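Uridylate kinase (Bacillus anthracis, PDB 2JJX) catalyses the ATP-dependent phosphorylation of UMP to UDP in pyrimidine nucleotide synthesis, and also binds ATP at an allosteric site. Local coordinates at residues A[13-18]-A[164-169]; A[218-223]-A[242-247]; A[148-153]-A[204-209]; A[56-61]-A[135-140]. All blocks are in the same frame, centred on the assembly; numbering follows the deposited sequence.

Contact 1: residues A[13-18]-A[164-169]; sequences KRVLIK and AILVAK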
loop_
_atom_site.group_PDB
_atom_site.type_symbol
_atom_site.label_atom_id
_atom_site.label_comp_id
_atom_site.label_asym_id
_atom_site.label_seq_id
_atom_site.Cartn_x
_atom_site.Cartn_y
_atom_site.Cartn_z
ATOM N N LYS A 13 29.411 18.444 -9.910
ATOM C CA LYS A 13 28.333 19.139 -9.225
ATOM C C LYS A 13 27.483 18.158 -8.410
ATOM O O LYS A 13 26.979 18.532 -7.350
ATOM C CB LYS A 13 27.430 19.885 -10.209
ATOM C CG LYS A 13 28.147 20.698 -11.265
ATOM C CD LYS A 13 27.263 21.827 -11.764
ATOM C CE LYS A 13 27.722 23.174 -11.230
ATOM N NZ LYS A 13 27.209 24.277 -12.088
ATOM N N ARG A 14 27.278 16.943 -8.936
ATOM C CA ARG A 14 26.449 15.904 -8.305
ATOM C C ARG A 14 27.228 14.617 -8.152
ATOM O O ARG A 14 27.868 14.144 -9.081
ATOM C CB ARG A 14 25.212 15.605 -9.150
ATOM C CG ARG A 14 23.891 15.895 -8.467
ATOM C CD ARG A 14 23.026 14.663 -8.392
ATOM N NE ARG A 14 21.824 14.731 -9.225
ATOM C CZ ARG A 14 21.073 15.814 -9.411
ATOM N NH1 ARG A 14 21.401 16.977 -8.874
ATOM N NH2 ARG A 14 19.995 15.735 -10.174
ATOM N N VAL A 15 27.064 13.976 -7.007
ATOM C CA VAL A 15 27.880 12.814 -6.678
ATOM C C VAL A 15 27.173 11.750 -5.815
ATOM O O VAL A 15 26.395 12.065 -4.938
ATOM C CB VAL A 15 29.130 13.356 -5.976
ATOM C CG1 VAL A 15 29.203 12.902 -4.534
ATOM C CG2 VAL A 15 30.383 13.071 -6.790
ATOM N N LEU A 16 27.478 10.481 -6.042
ATOM C CA LEU A 16 26.908 9.392 -5.244
ATOM C C LEU A 16 28.035 8.781 -4.460
ATOM O O LEU A 16 29.015 8.335 -5.038
ATOM C CB LEU A 16 26.315 8.285 -6.132
ATOM C CG LEU A 16 25.599 7.048 -5.558
ATOM C CD1 LEU A 16 26.449 6.200 -4.627
ATOM C CD2 LEU A 16 24.241 7.376 -4.950
ATOM N N ILE A 17 27.880 8.732 -3.145
ATOM C CA ILE A 17 28.891 8.109 -2.320
ATOM C C ILE A 17 28.493 6.701 -1.893
ATOM O O ILE A 17 27.466 6.500 -1.269
ATOM C CB ILE A 17 29.248 8.932 -1.126
ATOM C CG1 ILE A 17 29.783 10.291 -1.566
ATOM C CG2 ILE A 17 30.260 8.177 -0.300
ATOM C CD1 ILE A 17 29.736 11.355 -0.454
ATOM N N LYS A 18 29.323 5.722 -2.230
ATOM C CA LYS A 18 29.043 4.361 -1.828
ATOM C C LYS A 18 29.956 4.025 -0.661
ATOM O O LYS A 18 31.188 4.133 -0.758
ATOM C CB LYS A 18 29.220 3.382 -2.994
ATOM C CG LYS A 18 29.869 2.068 -2.615
ATOM C CD LYS A 18 28.846 0.958 -2.596
ATOM C CE LYS A 18 29.548 -0.393 -2.687
ATOM N NZ LYS A 18 30.256 -0.792 -1.418
ATOM N N ALA A 164 29.591 11.466 -10.944
ATOM C CA ALA A 164 30.584 10.467 -10.586
ATOM C C ALA A 164 30.086 9.621 -9.410
ATOM O O ALA A 164 29.173 10.028 -8.703
ATOM C CB ALA A 164 31.876 11.133 -10.256
ATOM N N ILE A 165 30.653 8.429 -9.232
ATOM C CA ILE A 165 30.335 7.608 -8.076
ATOM C C ILE A 165 31.624 7.425 -7.305
ATOM O O ILE A 165 32.612 6.964 -7.850
ATOM C CB ILE A 165 29.680 6.259 -8.399
ATOM C CG1 ILE A 165 29.316 5.567 -7.092
ATOM C CG2 ILE A 165 30.638 5.349 -9.085
ATOM C CD1 ILE A 165 28.976 4.110 -7.248
ATOM N N LEU A 166 31.654 7.885 -6.063
ATOM C CA LEU A 166 32.853 7.735 -5.266
ATOM C C LEU A 166 32.658 6.513 -4.390
ATOM O O LEU A 166 31.717 6.436 -3.614
ATOM C CB LEU A 166 33.123 9.000 -4.447
ATOM C CG LEU A 166 32.859 10.342 -5.124
ATOM C CD1 LEU A 166 32.584 11.343 -4.025
ATOM C CD2 LEU A 166 34.044 10.777 -5.931
ATOM N N VAL A 167 33.454 5.490 -4.658
ATOM C CA VAL A 167 33.378 4.253 -3.912
ATOM C C VAL A 167 34.448 4.202 -2.825
ATOM O O VAL A 167 35.633 3.963 -3.079
ATOM C CB VAL A 167 33.362 3.059 -4.840
ATOM C CG1 VAL A 167 33.510 3.511 -6.273
ATOM C CG2 VAL A 167 34.424 2.049 -4.453
ATOM N N ALA A 168 34.041 4.605 -1.632
ATOM C CA ALA A 168 34.945 4.640 -0.501
ATOM C C ALA A 168 35.371 3.252 -0.013
ATOM O O ALA A 168 34.546 2.405 0.321
ATOM C CB ALA A 168 34.311 5.433 0.628
ATOM N N LYS A 169 36.680 3.047 0.056
ATOM C CA LYS A 169 37.265 1.802 0.546
ATOM C C LYS A 169 37.953 2.122 1.871
ATOM O O LYS A 169 38.307 3.282 2.137
ATOM C CB LYS A 169 38.331 1.285 -0.433
ATOM C CG LYS A 169 37.808 0.379 -1.544
ATOM C CD LYS A 169 36.314 0.131 -1.397
ATOM C CE LYS A 169 35.891 -1.142 -2.126
ATOM N NZ LYS A 169 36.759 -1.376 -3.312
#

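Contact 2: residues A[218-223]-A[242-247]; sequences LPAHVF and TLINDD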
loop_
_atom_site.group_PDB
_atom_site.type_symbol
_atom_site.label_atom_id
_atom_site.label_comp_id
_atom_site.label_asym_id
_atom_site.label_seq_id
_atom_site.Cartn_x
_atom_site.Cartn_y
_atom_site.Cartn_z
ATOM N N LEU A 218 29.201 6.483 -16.302
ATOM C CA LEU A 218 29.465 6.939 -14.940
ATOM C C LEU A 218 30.922 6.695 -14.591
ATOM O O LEU A 218 31.457 5.603 -14.732
ATOM C CB LEU A 218 28.589 6.206 -13.914
ATOM C CG LEU A 218 28.079 6.902 -12.633
ATOM C CD1 LEU A 218 28.379 6.113 -11.382
ATOM C CD2 LEU A 218 28.456 8.352 -12.472
ATOM N N PRO A 219 31.581 7.725 -14.097
ATOM C CA PRO A 219 32.971 7.503 -13.698
ATOM C C PRO A 219 32.950 7.051 -12.231
ATOM O O PRO A 219 32.078 7.449 -11.445
ATOM C CB PRO A 219 33.612 8.897 -13.826
ATOM C CG PRO A 219 32.484 9.865 -14.153
ATOM C CD PRO A 219 31.340 9.038 -14.711
ATOM N N ALA A 220 33.908 6.217 -11.848
ATOM C CA ALA A 220 33.980 5.779 -10.464
ATOM C C ALA A 220 35.320 6.135 -9.860
ATOM O O ALA A 220 36.334 6.049 -10.532
ATOM C CB ALA A 220 33.756 4.283 -10.365
ATOM N N HIS A 221 35.335 6.431 -8.564
ATOM C CA HIS A 221 36.579 6.673 -7.862
ATOM C C HIS A 221 36.718 5.703 -6.712
ATOM O O HIS A 221 35.833 5.603 -5.877
ATOM C CB HIS A 221 36.643 8.106 -7.359
ATOM C CG HIS A 221 36.830 9.112 -8.451
ATOM N ND1 HIS A 221 38.072 9.575 -8.826
ATOM C CD2 HIS A 221 35.935 9.753 -9.244
ATOM C CE1 HIS A 221 37.936 10.442 -9.814
ATOM N NE2 HIS A 221 36.649 10.575 -10.082
ATOM N N VAL A 222 37.797 4.930 -6.707
ATOM C CA VAL A 222 38.064 4.019 -5.601
ATOM C C VAL A 222 39.224 4.622 -4.819
ATOM O O VAL A 222 40.229 5.049 -5.392
ATOM C CB VAL A 222 38.311 2.575 -6.094
ATOM C CG1 VAL A 222 38.469 1.604 -4.916
ATOM C CG2 VAL A 222 37.162 2.125 -7.000
ATOM N N PHE A 223 39.032 4.784 -3.517
ATOM C CA PHE A 223 40.027 5.492 -2.725
ATOM C C PHE A 223 39.898 5.157 -1.262
ATOM O O PHE A 223 38.942 4.508 -0.861
ATOM C CB PHE A 223 39.833 6.998 -2.892
ATOM C CG PHE A 223 38.473 7.485 -2.461
ATOM C CD1 PHE A 223 37.451 7.670 -3.383
ATOM C CD2 PHE A 223 38.189 7.668 -1.117
ATOM C CE1 PHE A 223 36.193 8.039 -2.961
ATOM C CE2 PHE A 223 36.944 8.073 -0.710
ATOM C CZ PHE A 223 35.942 8.248 -1.626
ATOM N N THR A 242 42.131 5.684 -7.328
ATOM C CA THR A 242 42.002 5.204 -8.713
ATOM C C THR A 242 40.749 5.778 -9.399
ATOM O O THR A 242 39.714 5.926 -8.773
ATOM C CB THR A 242 41.985 3.649 -8.743
ATOM O OG1 THR A 242 43.321 3.149 -8.571
ATOM C CG2 THR A 242 41.423 3.180 -10.050
ATOM N N LEU A 243 40.832 6.077 -10.694
ATOM C CA LEU A 243 39.691 6.602 -11.464
ATOM C C LEU A 243 39.311 5.640 -12.553
ATOM O O LEU A 243 40.033 5.534 -13.530
ATOM C CB LEU A 243 40.048 7.900 -12.191
ATOM C CG LEU A 243 38.912 8.853 -12.610
ATOM C CD1 LEU A 243 39.197 9.669 -13.867
ATOM C CD2 LEU A 243 37.611 8.114 -12.762
ATOM N N ILE A 244 38.135 5.034 -12.461
ATOM C CA ILE A 244 37.655 4.111 -13.495
ATOM C C ILE A 244 36.832 4.820 -14.568
ATOM O O ILE A 244 35.794 5.395 -14.303
ATOM C CB ILE A 244 36.913 2.945 -12.841
ATOM C CG1 ILE A 244 37.662 2.577 -11.552
ATOM C CG2 ILE A 244 36.818 1.794 -13.820
ATOM C CD1 ILE A 244 37.453 1.171 -11.100
ATOM N N ASN A 245 37.323 4.758 -15.791
ATOM C CA ASN A 245 36.887 5.599 -16.885
ATOM C C ASN A 245 36.789 4.774 -18.157
ATOM O O ASN A 245 37.094 3.575 -18.175
ATOM C CB ASN A 245 38.053 6.548 -17.139
ATOM C CG ASN A 245 37.643 7.989 -17.220
ATOM O OD1 ASN A 245 38.455 8.853 -16.612
ATOM N ND2 ASN A 245 36.789 8.340 -18.028
ATOM N N ASP A 246 36.560 5.476 -19.263
ATOM C CA ASP A 246 36.706 4.871 -20.570
ATOM C C ASP A 246 37.898 5.479 -21.261
ATOM O O ASP A 246 38.225 5.092 -22.376
ATOM C CB ASP A 246 35.461 4.958 -21.433
ATOM C CG ASP A 246 35.306 3.724 -22.323
ATOM O OD1 ASP A 246 36.264 3.385 -23.065
ATOM O OD2 ASP A 246 34.310 2.984 -22.162
ATOM N N ASP A 247 38.652 6.278 -20.506
ATOM C CA ASP A 247 39.932 6.855 -20.951
ATOM C C ASP A 247 40.814 5.613 -21.146
ATOM O O ASP A 247 40.305 4.507 -21.176
ATOM C CB ASP A 247 40.569 7.695 -19.834
ATOM C CG ASP A 247 40.276 9.186 -19.972
ATOM O OD1 ASP A 247 39.518 9.591 -20.896
ATOM O OD2 ASP A 247 40.771 9.958 -19.117
#

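Contact 3: residues A[148-153]-A[204-209]; sequences TTDYPS and VMDQAA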
loop_
_atom_site.group_PDB
_atom_site.type_symbol
_atom_site.label_atom_id
_atom_site.label_comp_id
_atom_site.label_asym_id
_atom_site.label_seq_id
_atom_site.Cartn_x
_atom_site.Cartn_y
_atom_site.Cartn_z
ATOM N N THR A 148 24.849 -6.995 -4.821
ATOM C CA THR A 148 25.619 -6.363 -3.759
ATOM C C THR A 148 25.254 -4.881 -3.707
ATOM O O THR A 148 24.603 -4.346 -4.597
ATOM C CB THR A 148 27.126 -6.502 -4.070
ATOM O OG1 THR A 148 27.476 -7.883 -4.188
ATOM C CG2 THR A 148 27.974 -5.859 -2.998
ATOM N N THR A 149 25.819 -4.191 -2.734
ATOM C CA THR A 149 25.669 -2.749 -2.604
ATOM C C THR A 149 26.167 -2.005 -3.852
ATOM O O THR A 149 25.691 -0.921 -4.161
ATOM C CB THR A 149 26.478 -2.274 -1.376
ATOM O OG1 THR A 149 26.165 -3.086 -0.238
ATOM C CG2 THR A 149 26.204 -0.826 -1.051
ATOM N N ASP A 150 27.204 -2.530 -4.502
ATOM C CA ASP A 150 27.841 -1.867 -5.639
ATOM C C ASP A 150 26.839 -1.511 -6.708
ATOM O O ASP A 150 26.782 -0.368 -7.139
ATOM C CB ASP A 150 28.908 -2.757 -6.284
ATOM C CG ASP A 150 29.933 -3.278 -5.284
ATOM O OD1 ASP A 150 29.906 -2.885 -4.097
ATOM O OD2 ASP A 150 30.784 -4.095 -5.690
ATOM N N TYR A 151 26.115 -2.520 -7.184
ATOM C CA TYR A 151 25.191 -2.385 -8.306
ATOM C C TYR A 151 24.102 -1.347 -8.138
ATOM O O TYR A 151 23.910 -0.508 -9.021
ATOM C CB TYR A 151 24.581 -3.741 -8.690
ATOM C CG TYR A 151 23.680 -3.655 -9.900
ATOM C CD1 TYR A 151 24.217 -3.626 -11.187
ATOM C CD2 TYR A 151 22.328 -3.405 -9.757
ATOM C CE1 TYR A 151 23.425 -3.393 -12.299
ATOM C CE2 TYR A 151 21.517 -3.179 -10.859
ATOM C CZ TYR A 151 22.065 -3.199 -12.133
ATOM O OH TYR A 151 21.256 -3.027 -13.243
ATOM N N PRO A 152 23.289 -1.471 -7.068
ATOM C CA PRO A 152 22.224 -0.497 -6.835
ATOM C C PRO A 152 22.721 0.922 -6.692
ATOM O O PRO A 152 21.949 1.880 -6.759
ATOM C CB PRO A 152 21.680 -0.924 -5.467
ATOM C CG PRO A 152 22.102 -2.347 -5.279
ATOM C CD PRO A 152 22.914 -2.766 -6.475
ATOM N N SER A 153 23.949 1.030 -6.217
ATOM C CA SER A 153 24.496 2.331 -5.914
ATOM C C SER A 153 24.863 2.976 -7.230
ATOM O O SER A 153 24.624 4.161 -7.413
ATOM C CB SER A 153 25.670 2.230 -4.935
ATOM O OG SER A 153 26.800 1.723 -5.617
ATOM N N VAL A 204 37.274 -5.674 -7.994
ATOM C CA VAL A 204 37.255 -4.422 -7.244
ATOM C C VAL A 204 35.828 -4.036 -6.878
ATOM O O VAL A 204 35.561 -3.553 -5.777
ATOM C CB VAL A 204 37.883 -3.298 -8.101
ATOM C CG1 VAL A 204 37.815 -2.000 -7.369
ATOM C CG2 VAL A 204 39.317 -3.638 -8.495
ATOM N N MET A 205 34.938 -4.218 -7.847
ATOM C CA MET A 205 33.518 -3.951 -7.702
ATOM C C MET A 205 32.775 -4.904 -8.646
ATOM O O MET A 205 33.349 -5.377 -9.608
ATOM C CB MET A 205 33.211 -2.479 -8.034
ATOM C CG MET A 205 32.290 -2.249 -9.231
ATOM S SD MET A 205 31.937 -0.476 -9.467
ATOM C CE MET A 205 31.007 -0.119 -7.995
ATOM N N ASP A 206 31.534 -5.247 -8.323
ATOM C CA ASP A 206 30.709 -6.124 -9.151
ATOM C C ASP A 206 30.963 -5.905 -10.636
ATOM O O ASP A 206 31.021 -4.771 -11.095
ATOM C CB ASP A 206 29.241 -5.784 -8.905
ATOM C CG ASP A 206 28.487 -6.905 -8.265
ATOM O OD1 ASP A 206 28.997 -8.039 -8.294
ATOM O OD2 ASP A 206 27.373 -6.661 -7.754
ATOM N N GLN A 207 31.030 -6.987 -11.400
ATOM C CA GLN A 207 31.074 -6.866 -12.841
ATOM C C GLN A 207 29.804 -6.124 -13.279
ATOM O O GLN A 207 29.861 -5.152 -14.042
ATOM C CB GLN A 207 31.154 -8.256 -13.492
ATOM C CG GLN A 207 32.514 -8.921 -13.293
ATOM C CD GLN A 207 32.707 -10.238 -14.053
ATOM O OE1 GLN A 207 32.318 -10.377 -15.221
ATOM N NE2 GLN A 207 33.453 -11.150 -13.437
ATOM N N ALA A 208 28.655 -6.575 -12.775
ATOM C CA ALA A 208 27.373 -5.986 -13.177
ATOM C C ALA A 208 27.315 -4.477 -12.933
ATOM O O ALA A 208 26.725 -3.726 -13.718
ATOM C CB ALA A 208 26.216 -6.671 -12.501
ATOM N N ALA A 209 27.938 -4.040 -11.842
ATOM C CA ALA A 209 27.919 -2.632 -11.488
ATOM C C ALA A 209 28.856 -1.861 -12.413
ATOM O O ALA A 209 28.536 -0.791 -12.904
ATOM C CB ALA A 209 28.300 -2.456 -10.041
#

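Contact 4: residues A[56-61]-A[135-140]; sequences IVIGGG and IVIFGG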
loop_
_atom_site.group_PDB
_atom_site.type_symbol
_atom_site.label_atom_id
_atom_site.label_comp_id
_atom_site.label_asym_id
_atom_site.label_seq_id
_atom_site.Cartn_x
_atom_site.Cartn_y
_atom_site.Cartn_z
ATOM N N ILE A 56 23.830 9.160 -0.848
ATOM C CA ILE A 56 24.658 8.158 -0.176
ATOM C C ILE A 56 24.001 6.792 -0.200
ATOM O O ILE A 56 22.792 6.685 -0.001
ATOM C CB ILE A 56 25.009 8.608 1.254
ATOM C CG1 ILE A 56 25.511 10.054 1.261
ATOM C CG2 ILE A 56 25.928 7.624 1.967
ATOM C CD1 ILE A 56 26.040 10.515 2.591
ATOM N N VAL A 57 24.792 5.759 -0.472
ATOM C CA VAL A 57 24.312 4.377 -0.439
ATOM C C VAL A 57 25.185 3.576 0.540
ATOM O O VAL A 57 26.406 3.546 0.420
ATOM C CB VAL A 57 24.242 3.765 -1.844
ATOM C CG1 VAL A 57 23.965 2.288 -1.776
ATOM C CG2 VAL A 57 23.165 4.445 -2.661
ATOM N N ILE A 58 24.576 3.062 1.606
ATOM C CA ILE A 58 25.328 2.305 2.620
ATOM C C ILE A 58 25.017 0.813 2.532
ATOM O O ILE A 58 23.897 0.428 2.223
ATOM C CB ILE A 58 25.053 2.796 4.077
ATOM C CG1 ILE A 58 24.294 4.109 4.075
ATOM C CG2 ILE A 58 26.339 2.936 4.897
ATOM C CD1 ILE A 58 24.577 4.914 5.313
ATOM N N GLY A 59 25.987 -0.018 2.894
ATOM C CA GLY A 59 25.796 -1.452 2.964
ATOM C C GLY A 59 25.323 -1.828 4.359
ATOM O O GLY A 59 25.307 -0.971 5.243
ATOM N N GLY A 60 24.910 -3.076 4.567
ATOM C CA GLY A 60 24.450 -3.488 5.883
ATOM C C GLY A 60 25.379 -4.425 6.600
ATOM O O GLY A 60 24.978 -5.164 7.469
ATOM N N GLY A 61 26.631 -4.422 6.184
ATOM C CA GLY A 61 27.622 -5.357 6.683
ATOM C C GLY A 61 27.983 -5.391 8.162
ATOM O O GLY A 61 28.470 -6.395 8.677
ATOM N N ILE A 135 20.624 16.544 1.403
ATOM C CA ILE A 135 21.465 15.365 1.373
ATOM C C ILE A 135 20.507 14.194 1.357
ATOM O O ILE A 135 19.573 14.148 2.159
ATOM C CB ILE A 135 22.356 15.294 2.585
ATOM C CG1 ILE A 135 23.266 16.525 2.624
ATOM C CG2 ILE A 135 23.120 13.987 2.580
ATOM C CD1 ILE A 135 24.206 16.548 3.820
ATOM N N VAL A 136 20.670 13.304 0.383
ATOM C CA VAL A 136 19.801 12.144 0.307
ATOM C C VAL A 136 20.481 10.815 0.533
ATOM O O VAL A 136 21.576 10.564 0.022
ATOM C CB VAL A 136 18.760 12.149 -0.819
ATOM C CG1 VAL A 136 18.704 13.457 -1.595
ATOM C CG2 VAL A 136 18.862 10.941 -1.669
ATOM N N ILE A 137 19.852 9.994 1.370
ATOM C CA ILE A 137 20.369 8.676 1.683
ATOM C C ILE A 137 19.423 7.625 1.185
ATOM O O ILE A 137 18.214 7.716 1.387
ATOM C CB ILE A 137 20.629 8.508 3.175
ATOM C CG1 ILE A 137 21.466 9.688 3.701
ATOM C CG2 ILE A 137 21.312 7.173 3.445
ATOM C CD1 ILE A 137 22.009 9.477 5.111
ATOM N N PHE A 138 19.997 6.644 0.501
ATOM C CA PHE A 138 19.231 5.546 -0.056
ATOM C C PHE A 138 19.490 4.268 0.727
ATOM O O PHE A 138 20.635 3.802 0.837
ATOM C CB PHE A 138 19.650 5.352 -1.496
ATOM C CG PHE A 138 19.415 6.561 -2.366
ATOM C CD1 PHE A 138 20.470 7.153 -3.043
ATOM C CD2 PHE A 138 18.130 6.982 -2.646
ATOM C CE1 PHE A 138 20.254 8.170 -3.907
ATOM C CE2 PHE A 138 17.902 7.966 -3.575
ATOM C CZ PHE A 138 18.963 8.593 -4.166
ATOM N N GLY A 139 18.406 3.703 1.254
ATOM C CA GLY A 139 18.423 2.469 2.018
ATOM C C GLY A 139 17.641 1.379 1.322
ATOM O O GLY A 139 16.756 1.669 0.529
ATOM N N GLY A 140 17.958 0.127 1.633
ATOM C CA GLY A 140 17.301 -1.028 1.049
ATOM C C GLY A 140 17.752 -1.250 -0.378
ATOM O O GLY A 140 17.047 -1.842 -1.185
#

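Contact 1: residues A[13-18]-A[164-169]
Leu166 and the pair Val15 and Ile17 share one methyl group between two parallel strands. Leu166 sets its CG anti to the carbonyl carbon (chi1 -39°), which carries CD1 toward the neighbouring strand, 3.8 Å from Val15 CG1 and 3.9 Å from Ile17 CG1. Val15 meets this leucine at about a right angle and Ile17 at a slant, and the methyl rests against both. Farther back on the same face, Val15 CG2 and Ala164 CB lie 4.2 Å apart. The opposite face is built differently: Leu16 and Ile165 run side by side and point the same way. Both send their leading branch away from the backbone N, with chi1 of -177° and -176°, laying Leu16 CD1 alongside Ile165 CG1 at 3.8 Å. Lys18 follows on this face, its chain bent at chi2 and chi4, with NZ in a long, weak ion pair to Asp150. Beneath these side chains runs a ladder of four backbone bonds: Leu16 N to Ala164 O (3.2 Å), Leu166 N to Leu16 O (2.9 Å), Lys18 N to Leu166 O (2.9 Å) and Ala168 N to Lys18 O (3.0 Å). These are inner strands of the sheet. Strand 53-58 flanks residues 13-18, strand 220-224 flanks residues 164-169, and helix 150-160 covers the Leu16 and Ile165 face with Ser153, while its Ala157 also meets Leu16.

Contact 2: residues A[218-223]-A[242-247]
Leu243 sets a branched knob against the ring of His221 across two antiparallel strands. Its CD2 methyl sits over one ring face, 3.9 Å from the centroid and 21° off the normal, shifted toward the rim: a CH-pi contact. The same methyl has Pro219 CB 4.2 Å away, so it sits in the angle between the imidazole face and that proline carbon, which belong to alternate residues of 218-223. The ring is also tied down at its far end, where His221 NE2 is hydrogen-bonded to Tyr12 OH. On the reverse face the bulk lies with Ile244. Opposite it Ala220 offers only a methyl, with CB 4.2 Å from Ile244 CB, and Ile244 extends past this low spot until its CD1 is 4.2 Å from Val222 CG2. Holding CG1 anti to the carbonyl carbon (chi1 -38°) leads the isoleucine that way. Two hydrogen-bonded pairs frame the non-hydrogen-bonded pair His221 and Leu243: Ala220 N to Ile244 O (3.2 Å) with Ile244 N to Ala220 O (2.8 Å), then Val222 N to Thr242 O (3.0 Å) with Thr242 N to Val222 O (2.8 Å). Strand 242-245 reverses the direction of the sheet, and strand 191-193, whose Leu192 meets Ile244, runs parallel to it on its far side; strand 164-169 lies along the other edge of 220-224, and helix 230-235 packs Ile234 against His221.

Contact 3: residues A[148-153]-A[204-209]
Asp150 turns its CG anti to its own carbonyl carbon (chi1 -53°) and so extends its carboxylate toward the backbone of 204-209, while Tyr151, with CG opposite the backbone N (chi1 -177°), lays its ring beside Ala208. The first torsion delivers the one hydrogen bond of the contact: Asp206 N donates over 3.0 Å, nearly straight at 168°, to the anti lone pair of Asp150 OD2, the one away from the other carboxylate oxygen. The carboxylate thereby fixes the backbone just ahead of helix 207-216. Asp206 occupies the N-cap position, yet its side chain makes no capping bond; its OD2 instead lies 3.7 Å from Thr148 CB. Behind the polar link the surfaces are apolar. Asp150 CB touches two methyls, Met205 CE and Ala209 CB, each at 3.8 Å. The tyrosine ring presents its edge to the second helix: Ala208 C and Ala209 N lie near its plane, and Tyr151 CD1 is 3.9 Å from Ala208 CB. Ala209 turns its methyl to the tyrosine backbone, with CB 3.6 Å from Tyr151 CA. Two helices thus bring their N-terminal ends together beside Lys18, at the C-terminal end of strand 14-19. In the amino acid kinase fold, helix starts gathered at this end of the parallel strands surround the phosphoryl-transfer site, and this pair is consistent with that layout.

Contact 4: residues A[56-61]-A[135-140]
Ile56 O is approached by two neighbouring residues of 135-140. Phe138 N donates to it over 2.8 Å in an almost perfectly straight bond (176°), and Ile137 CA adds a CA-H...O contact at 3.6 Å. Ile56 N in turn gives a more bent bond to Val136 O, two residues before Phe138 and also 2.8 Å long, so Ile56 is held through both its N-H and its carbonyl. The parallel pairing then fades: by Ile58 N and Phe138 O the gap is 4.1 Å, and both chains run on into glycines. Side chains fill the two faces differently. On one, Val57 sets its CG2 methyl at the edge of the Phe138 ring, near the ring plane, and 3.8 Å from Phe138 CB. Phe138 holds CG anti to the carbonyl carbon (chi1 -60°), which leans the ring back along its own strand, where Val136 CG2 sits over one ring face, offset toward the rim. On the other face three isoleucines meet. Ile137 CG1 lies 4.4 Å from Ile56 CB, and its other branch, CG2, is 4.3 Å from Ile58 CG1, so this one side chain bridges two alternate residues of 56-61. Helix 76-101 closes over the isoleucines with Leu94, and its Asn90 and Thr87 bond to Gly59 O and Gly140 N. Helix 150-160 lies across the Val57 and Phe138 face through Ser153, Arg156 and Met160, while strands 14-19 and 106-110 continue the sheet on the two outer edges.

How the contacts relate
Contacts 4, 1 and 2 follow one another across a single sheet. Contacts 4 and 1 are joined where Val57 N meets Ile17 O at 2.9 Å, contacts 1 and 2 where Val167 N meets His221 O at 2.7 Å; contacts 2 and 4 lie about 20 Å apart between centres and do not touch. Contact 3 sits at the C-terminal ends of the central strands. It meets contact 1 through Lys18 and Asp150, and contact 4 where Ser153 CB lies 3.6 Å from Val57 CG1. Bound ATP, probably in the allosteric site, lies toward strands 106-110 and 119-120, away from contact 2, about 11 Å from the Val136 side chain and 12 Å from that of Arg14.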